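Local coordinates for protein PRO-PRO endopeptidase (Paenibacillus alvei, PDB 6FPC) that cuts peptide bonds between two prolines in PLP-PVP motifs of a cell-surface protein, as a secreted zinc-dependent endopeptidase, at residues E109-L114 with A160-L165; T113-D118 with P153-A158; I6-V11 with A25-L30; D39-K44 with R119-E124. One frame throughout, in Å; residues are numbered along the deposited sequence.

Contact 1 (E109-L114 with A160-L165); sequences EIHETL and AASLYL. With CD (cadmium ion), chain F.
A161 meets L114 where helix 153-166 passes helix 108-121, the short segments running at 127° to each other with their axes 9.0 Å apart. The methyl of A161 leans on the branch of the leucine, with A161 CB 3.7 Å from L114 CD1 and nearly as close to CG; a side chain this small lets the leucine lie between the helices. One residue on, S162 sits opposite H111, their CA atoms 5.8 Å apart. Its OG lies beside its own backbone N (chi1 -68°) and hydrogen-bonds back to the carbonyl of A158 on the same helix, so a serine suits this buried place, being small and satisfied locally. OG of S162 also packs against CG2 of I110 at 3.5 Å, and although it comes close to the backbone N of H111, the angle is too poor for a hydrogen bond. The L165 and L114 side chains cross obliquely, CD1 of L165 4.1 Å from CD2 of L114. H111 and E112 are the first histidine and the glutamate of the HExxH zinc-binding motif. NE2 of H111 binds the cadmium ion at 2.2 Å and ND1 hydrogen-bonds E159, so that metal and carboxylate together hold the rotation of the ring. E112, the predicted proton acceptor, receives a hydrogen bond at OE1 from the metal-bound water. Helix 179-188 packs on A161 through M185, and helix 20-30 lies against E109 and T113.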
loop_
_atom_site.group_PDB
_atom_site.type_symbol
_atom_site.label_atom_id
_atom_site.label_comp_id
_atom_site.label_asym_id
_atom_site.label_seq_id
_atom_site.Cartn_x
_atom_site.Cartn_y
_atom_site.Cartn_z
ATOM N N GLU A 109 0.343 3.043 4.486
ATOM C CA GLU A 109 -0.255 3.971 3.512
ATOM C C GLU A 109 0.430 3.938 2.155
ATOM O O GLU A 109 -0.279 3.960 1.146
ATOM C CB GLU A 109 -0.385 5.420 4.043
ATOM C CG GLU A 109 0.920 6.105 4.443
ATOM C CD GLU A 109 1.387 5.861 5.871
ATOM O OE1 GLU A 109 0.901 4.892 6.500
ATOM O OE2 GLU A 109 2.275 6.612 6.345
ATOM N N ILE A 110 1.774 3.802 2.109
ATOM C CA ILE A 110 2.443 3.727 0.800
ATOM C C ILE A 110 2.080 2.417 0.108
ATOM O O ILE A 110 1.693 2.439 -1.071
ATOM C CB ILE A 110 3.973 3.958 0.876
ATOM C CG1 ILE A 110 4.262 5.434 1.218
ATOM C CG2 ILE A 110 4.663 3.562 -0.443
ATOM C CD1 ILE A 110 5.722 5.668 1.762
ATOM N N HIS A 111 2.173 1.290 0.859
ATOM C CA HIS A 111 1.863 -0.060 0.362
ATOM C C HIS A 111 0.456 -0.112 -0.272
ATOM O O HIS A 111 0.303 -0.515 -1.430
ATOM C CB HIS A 111 1.982 -1.101 1.502
ATOM C CG HIS A 111 1.636 -2.497 1.071
ATOM N ND1 HIS A 111 2.609 -3.394 0.690
ATOM C CD2 HIS A 111 0.426 -3.092 0.960
ATOM C CE1 HIS A 111 1.975 -4.517 0.395
ATOM N NE2 HIS A 111 0.661 -4.387 0.547
ATOM N N GLU A 112 -0.562 0.317 0.482
ATOM C CA GLU A 112 -1.947 0.282 -0.002
ATOM C C GLU A 112 -2.183 1.247 -1.166
ATOM O O GLU A 112 -2.888 0.881 -2.101
ATOM C CB GLU A 112 -2.956 0.478 1.144
ATOM C CG GLU A 112 -2.941 -0.686 2.150
ATOM C CD GLU A 112 -3.357 -2.045 1.594
ATOM O OE1 GLU A 112 -2.952 -3.070 2.186
ATOM O OE2 GLU A 112 -4.080 -2.092 0.568
ATOM N N THR A 113 -1.546 2.424 -1.158
ATOM C CA THR A 113 -1.699 3.363 -2.270
ATOM C C THR A 113 -1.104 2.765 -3.546
ATOM O O THR A 113 -1.687 2.914 -4.610
ATOM C CB THR A 113 -1.121 4.754 -1.931
ATOM O OG1 THR A 113 -1.767 5.237 -0.757
ATOM C CG2 THR A 113 -1.336 5.784 -3.064
ATOM N N LEU A 114 0.027 2.057 -3.439
ATOM C CA LEU A 114 0.713 1.485 -4.604
ATOM C C LEU A 114 -0.109 0.390 -5.283
ATOM O O LEU A 114 0.019 0.218 -6.493
ATOM C CB LEU A 114 2.156 1.042 -4.247
ATOM C CG LEU A 114 3.288 2.062 -4.574
ATOM C CD1 LEU A 114 3.509 2.193 -6.069
ATOM C CD2 LEU A 114 3.024 3.445 -4.021
ATOM N N ALA A 160 7.902 -3.895 -2.799
ATOM C CA ALA A 160 9.181 -3.490 -3.421
ATOM C C ALA A 160 9.141 -1.996 -3.834
ATOM O O ALA A 160 10.154 -1.315 -3.662
ATOM C CB ALA A 160 9.501 -4.356 -4.622
ATOM N N ALA A 161 7.959 -1.471 -4.300
ATOM C CA ALA A 161 7.821 -0.034 -4.617
ATOM C C ALA A 161 7.904 0.783 -3.300
ATOM O O ALA A 161 8.496 1.873 -3.284
ATOM C CB ALA A 161 6.514 0.249 -5.337
ATOM N N SER A 162 7.356 0.233 -2.202
ATOM C CA SER A 162 7.441 0.856 -0.871
ATOM C C SER A 162 8.924 0.965 -0.461
ATOM O O SER A 162 9.341 2.063 -0.075
ATOM C CB SER A 162 6.666 0.068 0.179
ATOM O OG SER A 162 5.276 0.144 -0.091
ATOM N N LEU A 163 9.726 -0.141 -0.596
ATOM C CA LEU A 163 11.175 -0.083 -0.281
ATOM C C LEU A 163 11.866 1.030 -1.102
ATOM O O LEU A 163 12.672 1.792 -0.571
ATOM C CB LEU A 163 11.881 -1.424 -0.538
ATOM C CG LEU A 163 11.562 -2.601 0.410
ATOM C CD1 LEU A 163 12.138 -3.905 -0.132
ATOM C CD2 LEU A 163 12.146 -2.378 1.792
ATOM N N TYR A 164 11.505 1.139 -2.393
ATOM C CA TYR A 164 12.071 2.127 -3.308
ATOM C C TYR A 164 11.766 3.572 -2.923
ATOM O O TYR A 164 12.638 4.439 -3.035
ATOM C CB TYR A 164 11.619 1.856 -4.763
ATOM C CG TYR A 164 12.327 2.761 -5.747
ATOM C CD1 TYR A 164 11.766 3.981 -6.134
ATOM C CD2 TYR A 164 13.595 2.450 -6.217
ATOM C CE1 TYR A 164 12.467 4.874 -6.946
ATOM C CE2 TYR A 164 14.302 3.333 -7.036
ATOM C CZ TYR A 164 13.724 4.532 -7.417
ATOM O OH TYR A 164 14.427 5.402 -8.211
ATOM N N LEU A 165 10.518 3.839 -2.523
ATOM C CA LEU A 165 10.032 5.187 -2.249
ATOM C C LEU A 165 10.189 5.702 -0.809
ATOM O O LEU A 165 10.360 6.909 -0.642
ATOM C CB LEU A 165 8.552 5.275 -2.681
ATOM C CG LEU A 165 8.263 5.116 -4.202
ATOM C CD1 LEU A 165 6.798 4.868 -4.472
ATOM C CD2 LEU A 165 8.739 6.317 -5.009
HETATM CD CD CD F . -0.932 -5.726 -0.186
HETATM O O HOH W 1 -2.727 -5.688 0.805
#

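Contact 2 (T113-D118 with P153-A158); sequences TLHAVD and PTEYFA. With CD (cadmium ion), chain F.
H115 and E155 bind one metal ion from adjacent positions, H115 as the second histidine of the HExxH zinc-binding motif and E155 as the glutamate ligand supplied by helix 153-166. In this structure the site holds zinc or cadmium. NE2 of H115 binds the cadmium ion at 2.2 Å; the carboxylate of E155 grips it unevenly, with OE2 at 2.0 Å and OE1 at 2.7 Å. The imidazole and carboxylate planes stand 77° apart, and OE2 lies at the edge of the ring, near its plane. The CB of E155 points away from the other helix, but the chain bends at chi2 (-66°) and carries the carboxylate back to the metal. H111 and Y148 complete the protein ligands.

In the next shell, A158 lays its methyl over one face of the imidazole, a CH-pi contact with CB 3.8 Å from the ring centroid of H115; a small residue lets the ring lie close to the helix. F157 packs on L114 and D118, its CD2 3.8 Å from CB of D118, ring and carboxylate planes 27° apart. OD2 of D118 also hydrogen-bonds OG of S126, which helps position the carboxylate. At ND1, away from the metal-bound NE2, the ring of H115 gives its N-H to one water at 2.8 Å, which donates to OD2 of D118 and the carbonyl O of T154; with the metal bond, this fixes the ring's tilt.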
loop_
_atom_site.group_PDB
_atom_site.type_symbol
_atom_site.label_atom_id
_atom_site.label_comp_id
_atom_site.label_asym_id
_atom_site.label_seq_id
_atom_site.Cartn_x
_atom_site.Cartn_y
_atom_site.Cartn_z
ATOM N N THR A 113 -1.546 2.424 -1.158
ATOM C CA THR A 113 -1.699 3.363 -2.270
ATOM C C THR A 113 -1.104 2.765 -3.546
ATOM O O THR A 113 -1.687 2.914 -4.610
ATOM C CB THR A 113 -1.121 4.754 -1.931
ATOM O OG1 THR A 113 -1.767 5.237 -0.757
ATOM C CG2 THR A 113 -1.336 5.784 -3.064
ATOM N N LEU A 114 0.027 2.057 -3.439
ATOM C CA LEU A 114 0.713 1.485 -4.604
ATOM C C LEU A 114 -0.109 0.390 -5.283
ATOM O O LEU A 114 0.019 0.218 -6.493
ATOM C CB LEU A 114 2.156 1.042 -4.247
ATOM C CG LEU A 114 3.288 2.062 -4.574
ATOM C CD1 LEU A 114 3.509 2.193 -6.069
ATOM C CD2 LEU A 114 3.024 3.445 -4.021
ATOM N N HIS A 115 -1.029 -0.289 -4.534
ATOM C CA HIS A 115 -1.957 -1.231 -5.156
ATOM C C HIS A 115 -2.883 -0.460 -6.123
ATOM O O HIS A 115 -3.077 -0.907 -7.256
ATOM C CB HIS A 115 -2.803 -2.004 -4.124
ATOM C CG HIS A 115 -2.096 -3.168 -3.478
ATOM N ND1 HIS A 115 -1.541 -4.191 -4.233
ATOM C CD2 HIS A 115 -1.964 -3.469 -2.165
ATOM C CE1 HIS A 115 -1.056 -5.062 -3.360
ATOM N NE2 HIS A 115 -1.285 -4.674 -2.101
ATOM N N ALA A 116 -3.442 0.695 -5.681
ATOM C CA ALA A 116 -4.324 1.518 -6.533
ATOM C C ALA A 116 -3.563 2.047 -7.751
ATOM O O ALA A 116 -4.113 2.054 -8.845
ATOM C CB ALA A 116 -4.925 2.664 -5.727
ATOM N N VAL A 117 -2.286 2.435 -7.579
ATOM C CA VAL A 117 -1.416 2.903 -8.678
ATOM C C VAL A 117 -1.253 1.772 -9.708
ATOM O O VAL A 117 -1.462 1.989 -10.906
ATOM C CB VAL A 117 -0.026 3.375 -8.148
ATOM C CG1 VAL A 117 0.925 3.737 -9.293
ATOM C CG2 VAL A 117 -0.157 4.541 -7.171
ATOM N N ASP A 118 -0.914 0.551 -9.230
ATOM C CA ASP A 118 -0.762 -0.616 -10.102
ATOM C C ASP A 118 -2.047 -0.874 -10.909
ATOM O O ASP A 118 -1.989 -0.948 -12.139
ATOM C CB ASP A 118 -0.433 -1.853 -9.242
ATOM C CG ASP A 118 -0.083 -3.104 -10.013
ATOM O OD1 ASP A 118 0.391 -2.982 -11.185
ATOM O OD2 ASP A 118 -0.241 -4.205 -9.446
ATOM N N PRO A 153 2.547 -11.411 -7.410
ATOM C CA PRO A 153 3.286 -10.267 -8.012
ATOM C C PRO A 153 2.714 -8.905 -7.608
ATOM O O PRO A 153 3.470 -7.960 -7.500
ATOM C CB PRO A 153 3.122 -10.465 -9.524
ATOM C CG PRO A 153 2.651 -11.860 -9.698
ATOM C CD PRO A 153 2.026 -12.344 -8.432
ATOM N N THR A 154 1.380 -8.788 -7.401
ATOM C CA THR A 154 0.783 -7.513 -6.947
ATOM C C THR A 154 1.342 -7.095 -5.579
ATOM O O THR A 154 1.613 -5.917 -5.352
ATOM C CB THR A 154 -0.741 -7.622 -6.841
ATOM O OG1 THR A 154 -1.031 -8.798 -6.086
ATOM C CG2 THR A 154 -1.407 -7.701 -8.204
ATOM N N GLU A 155 1.552 -8.076 -4.685
ATOM C CA GLU A 155 2.082 -7.810 -3.354
ATOM C C GLU A 155 3.573 -7.443 -3.431
ATOM O O GLU A 155 4.018 -6.464 -2.795
ATOM C CB GLU A 155 1.745 -8.996 -2.417
ATOM C CG GLU A 155 0.222 -9.160 -2.262
ATOM C CD GLU A 155 -0.460 -8.000 -1.537
ATOM O OE1 GLU A 155 -1.710 -7.994 -1.472
ATOM O OE2 GLU A 155 0.252 -7.135 -0.977
ATOM N N TYR A 156 4.327 -8.165 -4.274
ATOM C CA TYR A 156 5.747 -7.862 -4.470
ATOM C C TYR A 156 5.890 -6.463 -5.074
ATOM O O TYR A 156 6.722 -5.680 -4.604
ATOM C CB TYR A 156 6.424 -8.917 -5.354
ATOM C CG TYR A 156 7.924 -8.725 -5.437
ATOM C CD1 TYR A 156 8.706 -8.666 -4.283
ATOM C CD2 TYR A 156 8.554 -8.515 -6.664
ATOM C CE1 TYR A 156 10.074 -8.431 -4.345
ATOM C CE2 TYR A 156 9.930 -8.282 -6.737
ATOM C CZ TYR A 156 10.686 -8.261 -5.576
ATOM O OH TYR A 156 12.039 -8.062 -5.630
ATOM N N PHE A 157 4.999 -6.112 -6.025
ATOM C CA PHE A 157 4.999 -4.778 -6.618
ATOM C C PHE A 157 4.813 -3.724 -5.528
ATOM O O PHE A 157 5.654 -2.852 -5.370
ATOM C CB PHE A 157 3.922 -4.613 -7.721
ATOM C CG PHE A 157 3.933 -3.197 -8.256
ATOM C CD1 PHE A 157 4.867 -2.807 -9.212
ATOM C CD2 PHE A 157 3.078 -2.225 -7.725
ATOM C CE1 PHE A 157 4.915 -1.490 -9.675
ATOM C CE2 PHE A 157 3.149 -0.894 -8.172
ATOM C CZ PHE A 157 4.065 -0.541 -9.145
ATOM N N ALA A 158 3.734 -3.825 -4.749
ATOM C CA ALA A 158 3.428 -2.842 -3.706
ATOM C C ALA A 158 4.533 -2.732 -2.624
ATOM O O ALA A 158 4.888 -1.627 -2.204
ATOM C CB ALA A 158 2.088 -3.162 -3.071
HETATM CD CD CD F . -0.932 -5.726 -0.186
HETATM O O HOH W 2 0.031 -3.971 -6.588
HETATM O O HOH W 1 -2.727 -5.688 0.805
#

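Contact 3 (I6-V11 with A25-L30); sequences ILDKLV and AMKQRL
L7 and K27 mark the closest backbone approach, their CA atoms 7.3 Å apart, where the short helix 7-10 faces the later turns of helix 20-30. V11 is the first residue after the helix to leave helical angles and begins the edge strand 11-12. L7 sends CD1 against the facing helix, 3.2 Å from the carbonyl O of K27 and 3.8 Å from CB of L30. Beside this pair, CG2 of V11 meets CD1 of L30 at 3.9 Å, the two side chains crossing at a slant; branched aliphatic groups suit this buried layer. K27 bridges the outer margin. With CG anti to the backbone N (chi1 -156°) and the chain extended beyond it, its methylenes run past CB of L7 and its ammonium reaches D8. NZ of K27 meets OD1 of D8 at 2.8 Å, a hydrogen-bonded salt bridge, arriving on the anti side of that oxygen and 27° out of the carboxylate plane. A water links the same NZ to the carbonyl O of V11. On the inner side, I48 of strand 47-51 and T113 of helix 108-121 pack against L30, while helix 35-43 touches I6, K9 and L10.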
loop_
_atom_site.group_PDB
_atom_site.type_symbol
_atom_site.label_atom_id
_atom_site.label_comp_id
_atom_site.label_asym_id
_atom_site.label_seq_id
_atom_site.Cartn_x
_atom_site.Cartn_y
_atom_site.Cartn_z
ATOM N N ILE A 6 -1.372 18.105 -4.390
ATOM C CA ILE A 6 -2.448 17.204 -4.800
ATOM C C ILE A 6 -3.001 16.457 -3.561
ATOM O O ILE A 6 -4.186 16.129 -3.522
ATOM C CB ILE A 6 -1.927 16.234 -5.912
ATOM C CG1 ILE A 6 -2.901 15.069 -6.213
ATOM C CG2 ILE A 6 -0.520 15.706 -5.605
ATOM C CD1 ILE A 6 -4.018 15.439 -7.122
ATOM N N LEU A 7 -2.159 16.250 -2.535
ATOM C CA LEU A 7 -2.559 15.534 -1.314
ATOM C C LEU A 7 -3.663 16.258 -0.489
ATOM O O LEU A 7 -4.422 15.597 0.225
ATOM C CB LEU A 7 -1.330 15.180 -0.436
ATOM C CG LEU A 7 -0.322 14.145 -1.008
ATOM C CD1 LEU A 7 0.711 13.780 0.040
ATOM C CD2 LEU A 7 -0.993 12.838 -1.407
ATOM N N ASP A 8 -3.777 17.593 -0.626
ATOM C CA ASP A 8 -4.806 18.395 0.037
ATOM C C ASP A 8 -6.208 18.008 -0.477
ATOM O O ASP A 8 -7.179 18.185 0.247
ATOM C CB ASP A 8 -4.547 19.891 -0.194
ATOM C CG ASP A 8 -3.249 20.407 0.407
ATOM O OD1 ASP A 8 -2.615 19.663 1.192
ATOM O OD2 ASP A 8 -2.872 21.555 0.100
ATOM N N LYS A 9 -6.319 17.480 -1.710
ATOM C CA LYS A 9 -7.621 17.039 -2.216
ATOM C C LYS A 9 -7.737 15.502 -2.302
ATOM O O LYS A 9 -8.831 14.971 -2.104
ATOM C CB LYS A 9 -8.006 17.721 -3.537
ATOM C CG LYS A 9 -7.053 17.515 -4.694
ATOM C CD LYS A 9 -7.533 18.314 -5.898
ATOM C CE LYS A 9 -6.739 17.940 -7.115
ATOM N NZ LYS A 9 -7.050 18.814 -8.275
ATOM N N LEU A 10 -6.618 14.799 -2.569
ATOM C CA LEU A 10 -6.548 13.336 -2.674
ATOM C C LEU A 10 -6.689 12.653 -1.297
ATOM O O LEU A 10 -7.364 11.617 -1.186
ATOM C CB LEU A 10 -5.233 12.923 -3.367
ATOM C CG LEU A 10 -4.955 11.435 -3.625
ATOM C CD1 LEU A 10 -5.889 10.857 -4.689
ATOM C CD2 LEU A 10 -3.543 11.224 -4.115
ATOM N N VAL A 11 -6.040 13.226 -0.256
ATOM C CA VAL A 11 -6.112 12.680 1.103
ATOM C C VAL A 11 -7.344 13.234 1.795
ATOM O O VAL A 11 -7.483 14.452 1.906
ATOM C CB VAL A 11 -4.815 12.892 1.937
ATOM C CG1 VAL A 11 -5.006 12.460 3.402
ATOM C CG2 VAL A 11 -3.643 12.152 1.301
ATOM N N ALA A 25 1.784 13.204 9.763
ATOM C CA ALA A 25 2.969 12.378 9.508
ATOM C C ALA A 25 2.717 11.385 8.351
ATOM O O ALA A 25 3.586 11.206 7.493
ATOM C CB ALA A 25 3.363 11.623 10.775
ATOM N N MET A 26 1.516 10.795 8.305
ATOM C CA MET A 26 1.129 9.860 7.234
ATOM C C MET A 26 1.034 10.620 5.917
ATOM O O MET A 26 1.525 10.137 4.889
ATOM C CB MET A 26 -0.224 9.185 7.540
ATOM C CG MET A 26 -0.207 8.324 8.786
ATOM S SD MET A 26 -1.870 7.813 9.262
ATOM C CE MET A 26 -2.076 6.428 8.149
ATOM N N LYS A 27 0.395 11.817 5.949
ATOM C CA LYS A 27 0.204 12.669 4.772
ATOM C C LYS A 27 1.573 13.045 4.196
ATOM O O LYS A 27 1.768 12.965 2.983
ATOM C CB LYS A 27 -0.634 13.920 5.132
ATOM C CG LYS A 27 -1.365 14.528 3.953
ATOM C CD LYS A 27 -2.005 15.870 4.312
ATOM C CE LYS A 27 -2.267 16.730 3.093
ATOM N NZ LYS A 27 -3.037 17.972 3.426
ATOM N N GLN A 28 2.534 13.369 5.082
ATOM C CA GLN A 28 3.912 13.703 4.717
ATOM C C GLN A 28 4.622 12.517 4.049
ATOM O O GLN A 28 5.324 12.728 3.063
ATOM C CB GLN A 28 4.706 14.202 5.935
ATOM C CG GLN A 28 5.971 14.948 5.551
ATOM N N ARG A 29 4.410 11.275 4.550
ATOM C CA ARG A 29 5.031 10.083 3.951
ATOM C C ARG A 29 4.452 9.779 2.568
ATOM O O ARG A 29 5.177 9.280 1.703
ATOM C CB ARG A 29 4.957 8.871 4.884
ATOM C CG ARG A 29 5.850 9.063 6.136
ATOM C CD ARG A 29 5.961 7.797 6.965
ATOM N NE ARG A 29 4.689 7.481 7.612
ATOM C CZ ARG A 29 4.369 7.840 8.848
ATOM N NH1 ARG A 29 5.226 8.532 9.592
ATOM N NH2 ARG A 29 3.197 7.506 9.354
ATOM N N LEU A 30 3.181 10.152 2.323
ATOM C CA LEU A 30 2.583 9.948 1.002
ATOM C C LEU A 30 3.216 10.845 -0.071
ATOM O O LEU A 30 3.120 10.531 -1.255
ATOM C CB LEU A 30 1.054 10.080 1.038
ATOM C CG LEU A 30 0.335 8.920 1.753
ATOM C CD1 LEU A 30 -1.099 9.309 2.108
ATOM C CD2 LEU A 30 0.389 7.603 0.916
HETATM O O HOH W 3 -5.414 16.357 3.361
#

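Contact 4 (D39-K44 with R119-E124); sequences DALYSK and RLVLNE
V121 turns both methyls to helix 35-43: with chi1 at 175°, CG1 stands anti to the backbone N and CG2 anti to the carbonyl carbon, so that the isopropyl group straddles A40. CG1 lies 3.7 Å from CB of A40, and CG2 is almost as near the same methyl. In L41, chi1 of -85° sets CG beside the backbone N, and the side branch CD2, not the extended CD1, meets CG2 of V121 at 3.9 Å; the two side chains cross at about a right angle. The contact thus packs helix 35-43 on the C-terminal end of helix 108-121, the helix that carries the HExxH motif. The types fit the site: alanine lets the backbones come within 6.3 Å, measured between CA of A40 and CA of V121, and a beta-branched valine offers a broad, short surface against it.

K44 stands at the outer margin, just past the end of helix 35-43. Its chain bends at chi2, chi3 and chi4 and curls around the carbonyl of L120, with CD of K44 at 3.5 Å and NZ at 3.4 Å from the L120 O. S43, near the same helix end, turns its OG back to the carbonyl O of A40 at 2.7 Å. Across the contact, helix 108-121 widens into a pi-type turn over 119-121.

The hold at this margin of the protein, with L41 on the buried side, therefore rests on apolar contact of A40, L41 and V121 and on the K44 methylenes over L120. The single polar link, from K44 NZ, is weak and should add little directional restraint.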
loop_
_atom_site.group_PDB
_atom_site.type_symbol
_atom_site.label_atom_id
_atom_site.label_comp_id
_atom_site.label_asym_id
_atom_site.label_seq_id
_atom_site.Cartn_x
_atom_site.Cartn_y
_atom_site.Cartn_z
ATOM N N ASP A 39 -1.471 12.657 -9.009
ATOM C CA ASP A 39 -2.391 13.387 -9.901
ATOM C C ASP A 39 -3.272 12.399 -10.668
ATOM O O ASP A 39 -4.506 12.525 -10.685
ATOM C CB ASP A 39 -1.604 14.273 -10.884
ATOM C CG ASP A 39 -0.972 15.523 -10.285
ATOM O OD1 ASP A 39 -0.220 16.214 -11.010
ATOM O OD2 ASP A 39 -1.229 15.814 -9.090
ATOM N N ALA A 40 -2.624 11.377 -11.257
ATOM C CA ALA A 40 -3.279 10.320 -12.009
ATOM C C ALA A 40 -4.255 9.556 -11.114
ATOM O O ALA A 40 -5.377 9.296 -11.540
ATOM C CB ALA A 40 -2.236 9.385 -12.600
ATOM N N LEU A 41 -3.870 9.259 -9.851
ATOM C CA LEU A 41 -4.774 8.588 -8.904
ATOM C C LEU A 41 -6.056 9.398 -8.706
ATOM O O LEU A 41 -7.156 8.846 -8.802
ATOM C CB LEU A 41 -4.099 8.394 -7.540
ATOM C CG LEU A 41 -3.244 7.172 -7.365
ATOM C CD1 LEU A 41 -2.567 7.227 -6.009
ATOM C CD2 LEU A 41 -4.072 5.872 -7.534
ATOM N N TYR A 42 -5.907 10.706 -8.437
ATOM C CA TYR A 42 -7.037 11.603 -8.243
ATOM C C TYR A 42 -7.957 11.655 -9.469
ATOM O O TYR A 42 -9.171 11.686 -9.288
ATOM C CB TYR A 42 -6.573 13.021 -7.871
ATOM C CG TYR A 42 -7.717 13.904 -7.426
ATOM C CD1 TYR A 42 -8.199 13.848 -6.120
ATOM C CD2 TYR A 42 -8.351 14.764 -8.321
ATOM C CE1 TYR A 42 -9.246 14.665 -5.700
ATOM C CE2 TYR A 42 -9.419 15.568 -7.917
ATOM C CZ TYR A 42 -9.852 15.525 -6.600
ATOM O OH TYR A 42 -10.900 16.305 -6.186
ATOM N N SER A 43 -7.399 11.657 -10.701
ATOM C CA SER A 43 -8.218 11.694 -11.922
ATOM C C SER A 43 -9.131 10.448 -12.097
ATOM O O SER A 43 -10.140 10.544 -12.795
ATOM C CB SER A 43 -7.350 11.904 -13.164
ATOM O OG SER A 43 -6.665 10.711 -13.511
ATOM N N LYS A 44 -8.792 9.311 -11.436
ATOM C CA LYS A 44 -9.552 8.048 -11.481
ATOM C C LYS A 44 -10.604 7.942 -10.351
ATOM O O LYS A 44 -11.194 6.876 -10.143
ATOM C CB LYS A 44 -8.597 6.824 -11.435
ATOM C CG LYS A 44 -7.435 6.876 -12.430
ATOM C CD LYS A 44 -7.805 6.467 -13.850
ATOM C CE LYS A 44 -7.042 7.244 -14.909
ATOM N NZ LYS A 44 -5.571 7.015 -14.849
ATOM N N ARG A 119 -3.202 -0.951 -10.221
ATOM C CA ARG A 119 -4.487 -1.262 -10.868
ATOM C C ARG A 119 -5.035 -0.202 -11.765
ATOM O O ARG A 119 -5.490 -0.504 -12.876
ATOM C CB ARG A 119 -5.568 -1.596 -9.816
ATOM C CG ARG A 119 -5.708 -3.082 -9.553
ATOM C CD ARG A 119 -6.650 -3.328 -8.398
ATOM N NE ARG A 119 -8.054 -3.194 -8.793
ATOM C CZ ARG A 119 -9.076 -3.455 -7.983
ATOM N NH1 ARG A 119 -8.858 -3.870 -6.739
ATOM N NH2 ARG A 119 -10.321 -3.312 -8.414
ATOM N N LEU A 120 -5.066 1.035 -11.260
ATOM C CA LEU A 120 -5.777 2.136 -11.919
ATOM C C LEU A 120 -4.944 3.146 -12.663
ATOM O O LEU A 120 -5.503 3.882 -13.477
ATOM C CB LEU A 120 -6.633 2.847 -10.867
ATOM C CG LEU A 120 -7.551 1.935 -10.031
ATOM C CD1 LEU A 120 -8.312 2.729 -9.032
ATOM C CD2 LEU A 120 -8.570 1.170 -10.914
ATOM N N VAL A 121 -3.639 3.188 -12.416
ATOM C CA VAL A 121 -2.756 4.122 -13.102
ATOM C C VAL A 121 -1.870 3.417 -14.128
ATOM O O VAL A 121 -1.764 3.893 -15.264
ATOM C CB VAL A 121 -1.930 5.017 -12.124
ATOM C CG1 VAL A 121 -0.926 5.905 -12.877
ATOM C CG2 VAL A 121 -2.851 5.871 -11.244
ATOM N N LEU A 122 -1.269 2.279 -13.740
ATOM C CA LEU A 122 -0.278 1.576 -14.559
ATOM C C LEU A 122 -0.761 0.304 -15.293
ATOM O O LEU A 122 0.074 -0.506 -15.710
ATOM C CB LEU A 122 0.952 1.254 -13.669
ATOM C CG LEU A 122 1.663 2.456 -13.003
ATOM C CD1 LEU A 122 2.717 1.984 -12.010
ATOM C CD2 LEU A 122 2.249 3.428 -14.024
ATOM N N ASN A 123 -2.080 0.150 -15.503
ATOM C CA ASN A 123 -2.656 -0.981 -16.269
ATOM C C ASN A 123 -2.183 -2.334 -15.757
ATOM O O ASN A 123 -1.838 -3.208 -16.561
ATOM C CB ASN A 123 -2.314 -0.869 -17.771
ATOM C CG ASN A 123 -2.589 0.470 -18.394
ATOM O OD1 ASN A 123 -1.689 1.314 -18.572
ATOM N ND2 ASN A 123 -3.836 0.676 -18.758
ATOM N N GLU A 124 -2.105 -2.487 -14.424
ATOM C CA GLU A 124 -1.613 -3.731 -13.800
ATOM C C GLU A 124 -0.207 -4.100 -14.280
ATOM O O GLU A 124 0.038 -5.219 -14.728
ATOM C CB GLU A 124 -2.595 -4.895 -13.985
ATOM C CG GLU A 124 -3.928 -4.639 -13.305
ATOM C CD GLU A 124 -4.903 -5.798 -13.328
ATOM O OE1 GLU A 124 -6.110 -5.536 -13.145
ATOM O OE2 GLU A 124 -4.474 -6.963 -13.506
#

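In the fold
Helix 108-121 joins three of the contacts: contact 1 uses its first half, contact 2 the middle and contact 4 its end. Contacts 1 and 2 have centres about 7 Å apart, share T113 and L114, and meet at one metal site, supplying three of its four protein ligands, H111 from contact 1 and H115 and E155 from contact 2, Y148 being the fourth; NE2 of H111 lies 3.2 Å from OE2 of E155. Contact 3, centred about 14 Å from contact 1, is tied to it by a salt bridge of 2.9 Å from NE of R29 to OE2 of E109. Contact 4, about 12 Å from contact 2 between centres, touches T113 through L41 and contact 3 through Y42, away from the metal.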